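Local coordinates for cellobiose 2-epimerase (Ruminococcus albus, PDB 3VW5), which catalyses the reversible epimerisation of cellobiose to 4-O-beta-D-glucopyranosyl-D-mannose, acting on the unmodified sugar, at residues A[247-252]-A[267-271]; A[205-209]-A[254-260]; A[237-242]-A[288-294]; A[150-154]-A[176-181]; A[139-143]-A[189-193]. The protein carries 2 engineered substitutions. All coordinates share one frame; numbering follows the deposited sequence.

Interaction 1: residues A[247-252]-A[267-271]; sequences ATWLMD and FAEMD
Met251 meets the Phe267 ring at its edge, the two side chains crossing at about a right angle. Met251 SD lies 3.8 Å from Phe267 CE1, close to the ring plane, so this is a Met-aromatic contact without stacking over a face. A bend at the last torsion of Met251 (chi3 -59°) swings CE away from the ring and onto Met270 CE, 3.7 Å off. Beside this, Asp252 and Asp271 point at each other from the two helices, their carboxylate planes turned 65° apart. Asp252 OD2 accepts from Asn315 ND2 and from a water that also donates to Ala268 O, linking the helices. Replacing Asp252 by alanine would probably leave this water and Asn315 without the acceptor they share. Helices 241-258 and 261-281 run antiparallel here, with segment axes 9.4 Å apart, as neighbours in the (alpha/alpha)6 barrel. Met212 and Arg213 of helix 199-216 pack against Met251 and Phe267 respectively, while Trp249, pointing away from the contact, rests on helix 373-385.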
# COMPACT_ATOMS: atom_id res chain seq x y z
N ALA A 247 -6.30 -1.95 6.72
CA ALA A 247 -6.77 -3.32 6.64
C ALA A 247 -8.29 -3.41 6.60
O ALA A 247 -8.84 -4.25 5.90
CB ALA A 247 -6.20 -4.15 7.78
N THR A 248 -8.98 -2.53 7.33
CA THR A 248 -10.44 -2.59 7.39
C THR A 248 -11.09 -2.49 6.02
O THR A 248 -11.92 -3.33 5.66
CB THR A 248 -11.06 -1.53 8.31
OG1 THR A 248 -10.79 -0.21 7.81
CG2 THR A 248 -10.55 -1.71 9.74
N TRP A 249 -10.74 -1.46 5.24
CA TRP A 249 -11.36 -1.32 3.93
C TRP A 249 -10.80 -2.30 2.89
O TRP A 249 -11.51 -2.74 2.00
CB TRP A 249 -11.33 0.13 3.42
CG TRP A 249 -10.02 0.64 2.88
CD1 TRP A 249 -9.07 1.33 3.57
CD2 TRP A 249 -9.53 0.54 1.53
NE1 TRP A 249 -8.02 1.66 2.75
CE2 TRP A 249 -8.28 1.19 1.49
CE3 TRP A 249 -10.04 -0.02 0.36
CZ2 TRP A 249 -7.52 1.29 0.32
CZ3 TRP A 249 -9.28 0.07 -0.80
CH2 TRP A 249 -8.03 0.72 -0.82
N LEU A 250 -9.53 -2.66 3.03
CA LEU A 250 -8.89 -3.63 2.15
C LEU A 250 -9.54 -5.00 2.28
O LEU A 250 -9.71 -5.71 1.30
CB LEU A 250 -7.41 -3.73 2.49
CG LEU A 250 -6.44 -3.16 1.46
CD1 LEU A 250 -7.12 -2.11 0.61
CD2 LEU A 250 -5.20 -2.62 2.14
N MET A 251 -9.89 -5.38 3.50
CA MET A 251 -10.50 -6.68 3.73
C MET A 251 -11.95 -6.74 3.23
O MET A 251 -12.38 -7.77 2.70
CB MET A 251 -10.37 -7.07 5.19
CG MET A 251 -9.00 -7.60 5.53
SD MET A 251 -8.82 -8.25 7.21
CE MET A 251 -9.23 -6.85 8.23
N ASP A 252 -12.69 -5.64 3.41
CA ASP A 252 -14.05 -5.53 2.87
C ASP A 252 -13.98 -5.62 1.36
O ASP A 252 -14.78 -6.30 0.73
CB ASP A 252 -14.71 -4.20 3.26
CG ASP A 252 -15.17 -4.18 4.71
OD1 ASP A 252 -15.30 -5.27 5.31
OD2 ASP A 252 -15.41 -3.08 5.24
N PHE A 267 -16.72 -10.23 7.93
CA PHE A 267 -15.65 -9.25 7.90
C PHE A 267 -16.12 -7.81 8.12
O PHE A 267 -15.44 -7.02 8.78
CB PHE A 267 -14.81 -9.41 6.63
CG PHE A 267 -13.72 -10.43 6.79
CD1 PHE A 267 -12.44 -10.05 7.16
CD2 PHE A 267 -13.99 -11.79 6.64
CE1 PHE A 267 -11.44 -10.98 7.34
CE2 PHE A 267 -13.00 -12.73 6.82
CZ PHE A 267 -11.73 -12.33 7.16
N ALA A 268 -17.30 -7.47 7.60
CA ALA A 268 -17.85 -6.14 7.81
C ALA A 268 -18.06 -5.82 9.28
O ALA A 268 -17.94 -4.67 9.71
CB ALA A 268 -19.14 -5.96 7.03
N GLU A 269 -18.38 -6.84 10.08
CA GLU A 269 -18.58 -6.61 11.50
C GLU A 269 -17.25 -6.49 12.23
O GLU A 269 -17.11 -5.64 13.11
CB GLU A 269 -19.46 -7.68 12.14
CG GLU A 269 -20.88 -7.65 11.58
CD GLU A 269 -21.92 -8.24 12.52
OE1 GLU A 269 -21.54 -8.63 13.66
OE2 GLU A 269 -23.11 -8.30 12.12
N MET A 270 -16.28 -7.32 11.86
CA MET A 270 -14.95 -7.23 12.44
C MET A 270 -14.30 -5.89 12.08
O MET A 270 -13.80 -5.17 12.94
CB MET A 270 -14.07 -8.39 11.97
CG MET A 270 -12.74 -8.49 12.70
SD MET A 270 -11.63 -9.73 12.00
CE MET A 270 -11.24 -9.00 10.41
N ASP A 271 -14.33 -5.56 10.79
CA ASP A 271 -13.73 -4.33 10.30
C ASP A 271 -14.31 -3.06 10.95
O ASP A 271 -13.55 -2.13 11.32
CB ASP A 271 -13.85 -4.27 8.78
CG ASP A 271 -13.01 -5.33 8.11
OD1 ASP A 271 -12.00 -5.74 8.71
OD2 ASP A 271 -13.37 -5.77 6.99
O HOH W 1 -16.62 -2.89 7.45

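Interaction 2: residues A[205-209]-A[254-260]; sequences LKFQL and ACDVLGD
Helical segments 205-209 and 254-258 run roughly antiparallel, at 147°, with their axes 11.4 Å apart, a separation that leaves the contact to side chains. Leu258 carries most of the contact. Its chi1 of -74° sets CG anti to the carbonyl carbon, and the extended chi2 then carries CD1 out toward the other helix, where it meets three residues. Leu205 CD1 is nearest, 3.6 Å from Leu258 CD1, the two side chains lying alongside and pointing opposite ways. Lys206 crosses Leu258 obliquely and lays its aliphatic stem on it, Lys206 CG standing 3.8 Å from Leu258 CD1. Leu209 approaches from one turn further on; its CD2 touches Leu258 CD1 and also Ala254 CB, the latter at 4.1 Å. Past the helix end, where Gly259 takes up a positive phi, Asp260 turns back toward Lys206. Its OD1 stays 4.0 Å from Lys206 NZ, beyond salt-bridge range, whereas OD2 caps the following helix by accepting from Asp262 N. Ile186 of helix 179-196 also packs against Leu209. The chemistry is thus apolar packing between barrel helices, graded toward the surface into a lysine stem and a loose pairing of opposite charges, whose attraction is likely to be modest compared with the fit of the leucines.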
# COMPACT_ATOMS: atom_id res chain seq x y z
N LEU A 205 -6.37 -16.41 -1.28
CA LEU A 205 -6.99 -15.21 -0.72
C LEU A 205 -7.80 -15.53 0.54
O LEU A 205 -7.69 -14.81 1.54
CB LEU A 205 -7.93 -14.55 -1.73
CG LEU A 205 -8.01 -13.01 -1.86
CD1 LEU A 205 -9.40 -12.60 -2.28
CD2 LEU A 205 -7.59 -12.23 -0.61
N LYS A 206 -8.62 -16.58 0.48
CA LYS A 206 -9.48 -16.88 1.62
C LYS A 206 -8.63 -17.36 2.80
O LYS A 206 -8.93 -17.07 3.97
CB LYS A 206 -10.57 -17.89 1.25
CG LYS A 206 -11.74 -17.30 0.46
CD LYS A 206 -12.57 -18.39 -0.22
CE LYS A 206 -13.74 -17.80 -1.02
NZ LYS A 206 -15.00 -18.65 -0.99
N PHE A 207 -7.55 -18.07 2.49
CA PHE A 207 -6.64 -18.48 3.53
C PHE A 207 -5.99 -17.26 4.22
O PHE A 207 -5.84 -17.22 5.45
CB PHE A 207 -5.60 -19.43 2.97
CG PHE A 207 -4.39 -19.59 3.84
CD1 PHE A 207 -3.24 -18.85 3.59
CD2 PHE A 207 -4.39 -20.47 4.91
CE1 PHE A 207 -2.11 -18.99 4.39
CE2 PHE A 207 -3.27 -20.61 5.72
CZ PHE A 207 -2.13 -19.86 5.46
N GLN A 208 -5.62 -16.25 3.42
CA GLN A 208 -5.06 -15.03 3.99
C GLN A 208 -6.06 -14.28 4.85
O GLN A 208 -5.72 -13.82 5.94
CB GLN A 208 -4.50 -14.14 2.88
CG GLN A 208 -3.28 -14.73 2.20
CD GLN A 208 -3.22 -14.39 0.71
OE1 GLN A 208 -3.95 -13.52 0.22
NE2 GLN A 208 -2.35 -15.09 -0.00
N LEU A 209 -7.29 -14.14 4.36
CA LEU A 209 -8.35 -13.55 5.15
C LEU A 209 -8.50 -14.27 6.49
O LEU A 209 -8.54 -13.63 7.53
CB LEU A 209 -9.67 -13.58 4.38
CG LEU A 209 -10.08 -12.36 3.54
CD1 LEU A 209 -9.06 -11.26 3.58
CD2 LEU A 209 -10.36 -12.75 2.11
N ALA A 254 -11.73 -7.13 -0.43
CA ALA A 254 -11.50 -8.54 -0.76
C ALA A 254 -12.80 -9.37 -0.72
O ALA A 254 -13.08 -10.16 -1.63
CB ALA A 254 -10.43 -9.16 0.17
N CYS A 255 -13.60 -9.18 0.33
CA CYS A 255 -14.84 -9.92 0.50
C CYS A 255 -15.88 -9.56 -0.55
O CYS A 255 -16.69 -10.41 -0.95
CB CYS A 255 -15.41 -9.70 1.89
SG CYS A 255 -14.42 -10.46 3.18
N ASP A 256 -15.87 -8.30 -0.99
CA ASP A 256 -16.82 -7.85 -2.02
C ASP A 256 -16.45 -8.42 -3.38
O ASP A 256 -17.32 -8.79 -4.16
CB ASP A 256 -16.85 -6.32 -2.10
CG ASP A 256 -17.57 -5.69 -0.92
OD1 ASP A 256 -18.30 -6.43 -0.23
OD2 ASP A 256 -17.40 -4.47 -0.67
N VAL A 257 -15.14 -8.49 -3.66
CA VAL A 257 -14.65 -9.02 -4.91
C VAL A 257 -14.86 -10.53 -5.00
O VAL A 257 -15.10 -11.07 -6.08
CB VAL A 257 -13.17 -8.63 -5.15
CG1 VAL A 257 -12.61 -9.34 -6.36
CG2 VAL A 257 -13.04 -7.12 -5.31
N LEU A 258 -14.80 -11.22 -3.86
CA LEU A 258 -15.11 -12.65 -3.82
C LEU A 258 -16.61 -12.86 -3.96
O LEU A 258 -17.06 -13.80 -4.62
CB LEU A 258 -14.58 -13.29 -2.54
CG LEU A 258 -13.06 -13.45 -2.56
CD1 LEU A 258 -12.52 -14.03 -1.27
CD2 LEU A 258 -12.69 -14.32 -3.74
N GLY A 259 -17.38 -11.98 -3.34
CA GLY A 259 -18.82 -12.02 -3.42
C GLY A 259 -19.45 -13.10 -2.57
O GLY A 259 -20.58 -13.49 -2.81
N ASP A 260 -18.72 -13.60 -1.57
CA ASP A 260 -19.29 -14.50 -0.57
C ASP A 260 -19.93 -13.67 0.54
O ASP A 260 -19.24 -12.95 1.28
CB ASP A 260 -18.23 -15.44 -0.01
CG ASP A 260 -18.78 -16.43 1.03
OD1 ASP A 260 -18.12 -17.47 1.25
OD2 ASP A 260 -19.86 -16.17 1.62

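Interaction 3: residues A[237-242]-A[288-294]; sequences DIHSYG and LNNERDK
Arg292 NH1 is held by two oxygens, donating to Asp237 OD1 across the strands at 3.0 Å and to Lys294 O within its own segment at 2.7 Å. Beside it Arg292 NH2 bonds Asp237 OD2 at 2.8 Å, so the guanidinium grips the carboxylate end-on in a two-bond salt bridge. The match is not flat: the planes are 59° apart, and while both acceptors lie near the guanidinium plane, NH1 reaches OD1 from above the carboxylate plane. A bend at chi3 (75°) brings the arginine head round to this aspartate. Between the strands, His239 and Arg292 form an antiparallel hydrogen-bonded pair, with His239 N to Arg292 O at 2.7 Å and Arg292 N to His239 O at 2.9 Å; Lys294 N extends the pairing to Asp237 O. Ile238 and Asp293 share one face of the sheet with Ser240 and Glu291. At the helix start, Tyr241 lies across the second strand, its OH 3.6 Å from Arg292 CB, with Asn289 O at the ring edge. One water joins Ser240 OG, Gly242 N and Asn290 O; Ser240 OG also bonds His243, and His239 NE2 is held by Asp244. Asn290 and Glu291 both face Asp298 of strand 296-302, a classic beta bulge. The pair belongs to a larger antiparallel sheet, and strand 238-240 runs directly into helix 241-258, at the strand-bearing end of this (alpha/alpha)6 barrel.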
# COMPACT_ATOMS: atom_id res chain seq x y z
N ASP A 237 5.49 -5.34 20.89
CA ASP A 237 4.14 -4.94 21.26
C ASP A 237 3.78 -3.65 20.53
O ASP A 237 3.80 -2.56 21.12
CB ASP A 237 4.06 -4.74 22.77
CG ASP A 237 2.68 -4.30 23.24
OD1 ASP A 237 2.60 -3.81 24.39
OD2 ASP A 237 1.69 -4.43 22.46
N ILE A 238 3.47 -3.77 19.25
CA ILE A 238 3.23 -2.60 18.43
C ILE A 238 1.79 -2.56 17.94
O ILE A 238 1.25 -3.55 17.48
CB ILE A 238 4.23 -2.53 17.26
CG1 ILE A 238 5.63 -2.29 17.80
CG2 ILE A 238 3.85 -1.42 16.29
CD1 ILE A 238 6.69 -2.61 16.80
N HIS A 239 1.17 -1.40 18.09
CA HIS A 239 -0.11 -1.17 17.44
C HIS A 239 0.06 -0.10 16.37
O HIS A 239 0.27 1.09 16.68
CB HIS A 239 -1.18 -0.80 18.46
CG HIS A 239 -2.57 -0.87 17.91
ND1 HIS A 239 -3.69 -0.81 18.70
CD2 HIS A 239 -3.01 -0.99 16.63
CE1 HIS A 239 -4.77 -0.90 17.94
NE2 HIS A 239 -4.38 -1.00 16.68
N SER A 240 0.03 -0.52 15.11
CA SER A 240 0.15 0.42 14.01
C SER A 240 -1.24 0.85 13.55
O SER A 240 -1.91 0.14 12.79
CB SER A 240 0.98 -0.18 12.86
OG SER A 240 0.87 0.58 11.67
N TYR A 241 -1.67 1.99 14.04
CA TYR A 241 -2.98 2.55 13.70
C TYR A 241 -3.23 2.62 12.18
O TYR A 241 -4.35 2.38 11.70
CB TYR A 241 -3.11 3.95 14.29
CG TYR A 241 -2.85 4.03 15.78
CD1 TYR A 241 -3.35 3.07 16.65
CD2 TYR A 241 -2.11 5.09 16.32
CE1 TYR A 241 -3.13 3.15 18.02
CE2 TYR A 241 -1.88 5.17 17.68
CZ TYR A 241 -2.39 4.21 18.52
OH TYR A 241 -2.17 4.31 19.87
N GLY A 242 -2.19 2.98 11.43
CA GLY A 242 -2.28 3.10 9.98
C GLY A 242 -2.66 1.80 9.31
O GLY A 242 -3.61 1.74 8.53
N LEU A 288 -4.80 11.44 12.52
CA LEU A 288 -4.52 10.10 13.02
C LEU A 288 -3.09 10.02 13.57
O LEU A 288 -2.13 10.40 12.89
CB LEU A 288 -4.68 9.09 11.89
CG LEU A 288 -5.74 8.00 11.97
CD1 LEU A 288 -5.08 6.64 12.17
CD2 LEU A 288 -6.81 8.26 13.03
N ASN A 289 -2.95 9.54 14.79
CA ASN A 289 -1.63 9.19 15.29
C ASN A 289 -1.04 8.00 14.54
O ASN A 289 -1.75 7.25 13.86
CB ASN A 289 -1.67 8.90 16.79
CG ASN A 289 -2.01 10.12 17.61
OD1 ASN A 289 -1.73 11.25 17.21
ND2 ASN A 289 -2.64 9.91 18.75
N ASN A 290 0.27 7.83 14.67
CA ASN A 290 1.01 6.77 13.99
C ASN A 290 0.87 5.39 14.65
O ASN A 290 0.31 4.46 14.06
CB ASN A 290 2.48 7.17 13.89
CG ASN A 290 3.26 6.29 12.95
OD1 ASN A 290 2.73 5.79 11.95
ND2 ASN A 290 4.55 6.09 13.26
N GLU A 291 1.38 5.26 15.87
CA GLU A 291 1.43 3.95 16.50
C GLU A 291 1.61 4.01 18.01
O GLU A 291 2.07 5.01 18.56
CB GLU A 291 2.59 3.14 15.91
CG GLU A 291 3.92 3.88 16.02
CD GLU A 291 5.13 3.01 15.69
OE1 GLU A 291 6.17 3.15 16.39
OE2 GLU A 291 5.04 2.19 14.75
N ARG A 292 1.25 2.92 18.67
CA ARG A 292 1.74 2.68 20.01
C ARG A 292 2.82 1.60 19.96
O ARG A 292 2.59 0.52 19.42
CB ARG A 292 0.62 2.25 20.95
CG ARG A 292 1.14 1.74 22.30
CD ARG A 292 0.02 1.20 23.15
NE ARG A 292 -0.42 -0.10 22.67
CZ ARG A 292 0.25 -1.22 22.90
NH1 ARG A 292 1.38 -1.16 23.59
NH2 ARG A 292 -0.21 -2.38 22.46
N ASP A 293 4.00 1.90 20.49
CA ASP A 293 5.04 0.89 20.70
C ASP A 293 5.21 0.73 22.22
O ASP A 293 5.79 1.61 22.90
CB ASP A 293 6.35 1.31 20.02
CG ASP A 293 7.48 0.29 20.20
OD1 ASP A 293 7.36 -0.66 21.02
OD2 ASP A 293 8.51 0.45 19.51
N LYS A 294 4.69 -0.38 22.75
CA LYS A 294 4.60 -0.61 24.20
C LYS A 294 3.97 0.55 24.97
O LYS A 294 2.77 0.80 24.86
CB LYS A 294 5.97 -0.97 24.78
CG LYS A 294 6.42 -2.35 24.38
CD LYS A 294 7.89 -2.59 24.70
CE LYS A 294 8.26 -4.03 24.39
NZ LYS A 294 9.71 -4.18 24.10
O HOH W 2 7.82 -3.30 20.78
O HOH W 3 0.45 3.48 11.66
O HOH W 4 -3.46 7.10 20.02

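Interaction 4: residues A[150-154]-A[176-181]; sequences YGYRE and DKTMNA
Glu154 reaches over to the N-cap of helix 179-196, where Thr178 closes the first turn by accepting from Ala181 N through OG1 (3.0 Å). The same threonine hydroxyl donates to Glu154 OE2 at 2.9 Å, using the syn lone pair of the carboxylate. Thr178 N bonds the other oxygen, Glu154 OE1, from above the carboxylate plane, 51° out of it. The glutamate chain is extended beyond CG (chi2 -161°), which lets both oxygens span hydroxyl and amide of one residue. Asn165 ND2 is a further donor to Glu154 OE2 and also bonds Asp176 O. Lys177 runs alongside the first strand, with its CG 3.7 Å from Tyr152 O, and ends in a weak bond from NZ to Tyr150 O, 3.5 Å long. Asp176 and Lys177 both face Phe228 in a classic beta bulge. The contact thereby joins strand 151-156, inside a five-stranded antiparallel sheet, to strand 177-178 at the margin of a separate three-stranded sheet, while Tyr152 packs on Arg204 and Phe207 of helix 199-216.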
# COMPACT_ATOMS: atom_id res chain seq x y z
N TYR A 150 2.94 -23.33 8.07
CA TYR A 150 2.25 -22.46 9.02
C TYR A 150 2.18 -21.04 8.47
O TYR A 150 2.18 -20.08 9.23
CB TYR A 150 2.94 -22.50 10.39
CG TYR A 150 2.07 -22.09 11.58
CD1 TYR A 150 0.76 -21.67 11.41
CD2 TYR A 150 2.58 -22.14 12.88
CE1 TYR A 150 -0.03 -21.30 12.49
CE2 TYR A 150 1.80 -21.77 13.97
CZ TYR A 150 0.50 -21.35 13.77
OH TYR A 150 -0.28 -20.99 14.85
N GLY A 151 2.13 -20.93 7.14
CA GLY A 151 1.94 -19.65 6.48
C GLY A 151 3.12 -19.17 5.65
O GLY A 151 4.13 -19.85 5.52
N TYR A 152 2.99 -17.97 5.10
CA TYR A 152 4.03 -17.39 4.26
C TYR A 152 5.24 -16.93 5.07
O TYR A 152 5.08 -16.34 6.14
CB TYR A 152 3.46 -16.21 3.47
CG TYR A 152 2.35 -16.60 2.52
CD1 TYR A 152 2.64 -17.04 1.22
CD2 TYR A 152 1.01 -16.56 2.92
CE1 TYR A 152 1.63 -17.43 0.35
CE2 TYR A 152 -0.01 -16.94 2.04
CZ TYR A 152 0.32 -17.37 0.77
OH TYR A 152 -0.67 -17.75 -0.11
N ARG A 153 6.43 -17.19 4.55
CA ARG A 153 7.66 -16.57 5.06
C ARG A 153 8.03 -15.38 4.19
O ARG A 153 7.65 -15.32 3.03
CB ARG A 153 8.79 -17.59 5.09
CG ARG A 153 8.61 -18.60 6.18
CD ARG A 153 9.80 -19.50 6.27
NE ARG A 153 9.63 -20.49 7.33
CZ ARG A 153 10.54 -21.39 7.66
NH1 ARG A 153 11.71 -21.42 7.02
NH2 ARG A 153 10.29 -22.26 8.64
N GLU A 154 8.79 -14.43 4.73
CA GLU A 154 8.86 -13.10 4.12
C GLU A 154 10.15 -12.65 3.42
O GLU A 154 10.08 -11.92 2.44
CB GLU A 154 8.43 -12.06 5.16
CG GLU A 154 7.11 -12.45 5.79
CD GLU A 154 6.41 -11.29 6.46
OE1 GLU A 154 5.27 -11.50 6.94
OE2 GLU A 154 6.99 -10.18 6.50
N ASP A 176 9.98 -12.99 11.93
CA ASP A 176 9.91 -13.82 10.73
C ASP A 176 8.66 -13.53 9.93
O ASP A 176 8.70 -13.40 8.71
CB ASP A 176 9.95 -15.30 11.11
CG ASP A 176 11.29 -15.71 11.73
OD1 ASP A 176 11.44 -15.57 12.98
OD2 ASP A 176 12.18 -16.17 10.96
N LYS A 177 7.52 -13.44 10.62
CA LYS A 177 6.26 -13.20 9.94
C LYS A 177 5.66 -11.86 10.35
O LYS A 177 5.82 -11.43 11.48
CB LYS A 177 5.31 -14.36 10.22
CG LYS A 177 5.81 -15.69 9.67
CD LYS A 177 4.94 -16.86 10.11
CE LYS A 177 5.36 -18.16 9.41
NZ LYS A 177 5.40 -19.35 10.33
N THR A 178 4.96 -11.19 9.43
CA THR A 178 4.39 -9.87 9.71
C THR A 178 2.96 -9.76 9.20
O THR A 178 2.60 -10.41 8.23
CB THR A 178 5.21 -8.75 9.02
OG1 THR A 178 4.83 -8.66 7.64
CG2 THR A 178 6.69 -9.02 9.14
N MET A 179 2.14 -8.93 9.85
CA MET A 179 0.78 -8.73 9.35
C MET A 179 0.85 -7.98 8.03
O MET A 179 0.03 -8.18 7.14
CB MET A 179 -0.13 -7.98 10.35
CG MET A 179 0.18 -6.50 10.54
SD MET A 179 -0.89 -5.41 9.56
CE MET A 179 -2.34 -6.44 9.53
N ASN A 180 1.87 -7.13 7.91
CA ASN A 180 2.10 -6.33 6.73
C ASN A 180 2.07 -7.15 5.46
O ASN A 180 1.39 -6.81 4.50
CB ASN A 180 3.46 -5.67 6.84
CG ASN A 180 3.46 -4.24 6.38
OD1 ASN A 180 3.31 -3.95 5.20
ND2 ASN A 180 3.63 -3.32 7.33
N ALA A 181 2.83 -8.24 5.46
CA ALA A 181 2.89 -9.11 4.29
C ALA A 181 1.54 -9.76 3.99
O ALA A 181 1.13 -9.85 2.83
CB ALA A 181 3.96 -10.16 4.47

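Interaction 5: residues A[139-143]-A[189-193]; sequences FEDIE and YTELY
Phe139 points the edge of its ring at one face of Tyr189, a T-shaped stack with centroids 5.1 Å apart and planes at 65°. Phe139 CD1 does the touching, 3.4 Å from Tyr189 CZ. With CG anti to the backbone N (chi1 165°), the Phe139 ring is carried across to the tyrosine. Nearer the backbone, Phe139 CB meets Leu192 CD1 at 4.0 Å. These residues sit on helices 129-145 and 179-196 of the (alpha/alpha)6 barrel, whose segment axes are 13.3 Å apart, so the long tyrosine bridges the interval. At its far end Tyr189 OH donates to Glu143 OE2 at 2.7 Å, meeting the carboxylate on its anti side, 22° out of plane. Ile142 CG2 lies against the same hydroxyl. A phenylalanine in place of Tyr189 would probably leave Glu143 OE2 one donor short and without its bond to helix 179-196. Glu143 has other partners: Tyr152 OH also bonds OE2, and Arg204 of helix 199-216 forms a salt bridge with OE1.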
# COMPACT_ATOMS: atom_id res chain seq x y z
N PHE A 139 2.47 -14.83 -8.88
CA PHE A 139 1.60 -15.60 -7.99
C PHE A 139 2.14 -17.03 -7.79
O PHE A 139 2.23 -17.50 -6.66
CB PHE A 139 0.18 -15.62 -8.55
CG PHE A 139 -0.71 -16.65 -7.93
CD1 PHE A 139 -1.35 -16.40 -6.72
CD2 PHE A 139 -0.97 -17.85 -8.58
CE1 PHE A 139 -2.20 -17.34 -6.15
CE2 PHE A 139 -1.83 -18.80 -8.01
CZ PHE A 139 -2.44 -18.54 -6.80
N GLU A 140 2.51 -17.71 -8.87
CA GLU A 140 3.06 -19.05 -8.77
C GLU A 140 4.37 -19.08 -7.98
O GLU A 140 4.58 -19.97 -7.14
CB GLU A 140 3.26 -19.67 -10.16
CG GLU A 140 1.96 -20.16 -10.76
CD GLU A 140 2.16 -20.97 -12.02
OE1 GLU A 140 3.02 -20.58 -12.87
OE2 GLU A 140 1.47 -22.00 -12.17
N ASP A 141 5.23 -18.10 -8.24
CA ASP A 141 6.50 -18.00 -7.54
C ASP A 141 6.31 -17.82 -6.04
O ASP A 141 7.08 -18.36 -5.26
CB ASP A 141 7.35 -16.85 -8.09
CG ASP A 141 7.85 -17.11 -9.49
OD1 ASP A 141 7.68 -18.27 -9.96
OD2 ASP A 141 8.42 -16.19 -10.12
N ILE A 142 5.29 -17.07 -5.63
CA ILE A 142 5.07 -16.83 -4.21
C ILE A 142 4.63 -18.13 -3.55
O ILE A 142 5.13 -18.50 -2.48
CB ILE A 142 4.01 -15.72 -3.95
CG1 ILE A 142 4.63 -14.33 -4.14
CG2 ILE A 142 3.46 -15.79 -2.54
CD1 ILE A 142 3.59 -13.22 -4.09
N GLU A 143 3.71 -18.82 -4.20
CA GLU A 143 3.17 -20.05 -3.64
C GLU A 143 4.19 -21.19 -3.64
O GLU A 143 4.20 -22.01 -2.72
CB GLU A 143 1.88 -20.44 -4.36
CG GLU A 143 0.79 -19.38 -4.33
CD GLU A 143 0.23 -19.11 -2.95
OE1 GLU A 143 -0.26 -20.05 -2.28
OE2 GLU A 143 0.27 -17.93 -2.52
N TYR A 189 -3.90 -10.28 -4.33
CA TYR A 189 -4.73 -11.40 -4.78
C TYR A 189 -6.15 -10.95 -5.06
O TYR A 189 -6.79 -11.44 -5.99
CB TYR A 189 -4.72 -12.56 -3.78
CG TYR A 189 -3.43 -13.32 -3.76
CD1 TYR A 189 -3.35 -14.58 -3.16
CD2 TYR A 189 -2.28 -12.80 -4.34
CE1 TYR A 189 -2.16 -15.29 -3.14
CE2 TYR A 189 -1.08 -13.50 -4.33
CZ TYR A 189 -1.03 -14.75 -3.72
OH TYR A 189 0.17 -15.45 -3.70
N THR A 190 -6.64 -10.02 -4.25
CA THR A 190 -7.92 -9.39 -4.53
C THR A 190 -7.93 -8.85 -5.96
O THR A 190 -8.90 -9.02 -6.68
CB THR A 190 -8.24 -8.24 -3.55
OG1 THR A 190 -8.30 -8.76 -2.23
CG2 THR A 190 -9.57 -7.60 -3.90
N GLU A 191 -6.84 -8.20 -6.36
CA GLU A 191 -6.80 -7.53 -7.66
C GLU A 191 -6.65 -8.54 -8.79
O GLU A 191 -7.21 -8.36 -9.85
CB GLU A 191 -5.68 -6.47 -7.70
CG GLU A 191 -5.66 -5.55 -8.92
CD GLU A 191 -6.83 -4.56 -8.95
OE1 GLU A 191 -6.90 -3.73 -9.90
OE2 GLU A 191 -7.68 -4.60 -8.03
N LEU A 192 -5.88 -9.60 -8.56
CA LEU A 192 -5.70 -10.67 -9.53
C LEU A 192 -7.02 -11.38 -9.75
O LEU A 192 -7.30 -11.83 -10.85
CB LEU A 192 -4.68 -11.70 -9.04
CG LEU A 192 -3.65 -12.22 -10.05
CD1 LEU A 192 -3.16 -13.62 -9.64
CD2 LEU A 192 -4.20 -12.22 -11.47
N TYR A 193 -7.82 -11.50 -8.70
CA TYR A 193 -9.10 -12.20 -8.84
C TYR A 193 -10.09 -11.30 -9.56
O TYR A 193 -10.83 -11.74 -10.43
CB TYR A 193 -9.63 -12.64 -7.47
CG TYR A 193 -10.91 -13.42 -7.55
CD1 TYR A 193 -10.91 -14.79 -7.76
CD2 TYR A 193 -12.13 -12.78 -7.42
CE1 TYR A 193 -12.07 -15.51 -7.84
CE2 TYR A 193 -13.31 -13.48 -7.49
CZ TYR A 193 -13.28 -14.85 -7.70
OH TYR A 193 -14.47 -15.55 -7.78

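Overall arrangement
Interactions 1, 2 and 5 are helix-to-helix contacts within the barrel, whereas interactions 3 and 4 lie where short strands lead into its helices. Helix 241-258 serves interactions 1, 2 and 3, and helix 179-196 serves interactions 4 and 5. Interactions 1, 4 and 5 are buried; 2 and 3 are only partly so. Packing dominates interaction 2, interactions 1 and 5 set carboxylates, fully buried in 1 alone, beside aromatic or sulfur contacts, and polar bonding prevails in 3 and 4. Interactions 1 and 2, with centres about 10 Å apart, touch through Phe267 and Cys255, while Gln208 and Tyr152 probably join 2 to 4. Interactions 3 and 5 lie furthest apart, about 29 Å between centres.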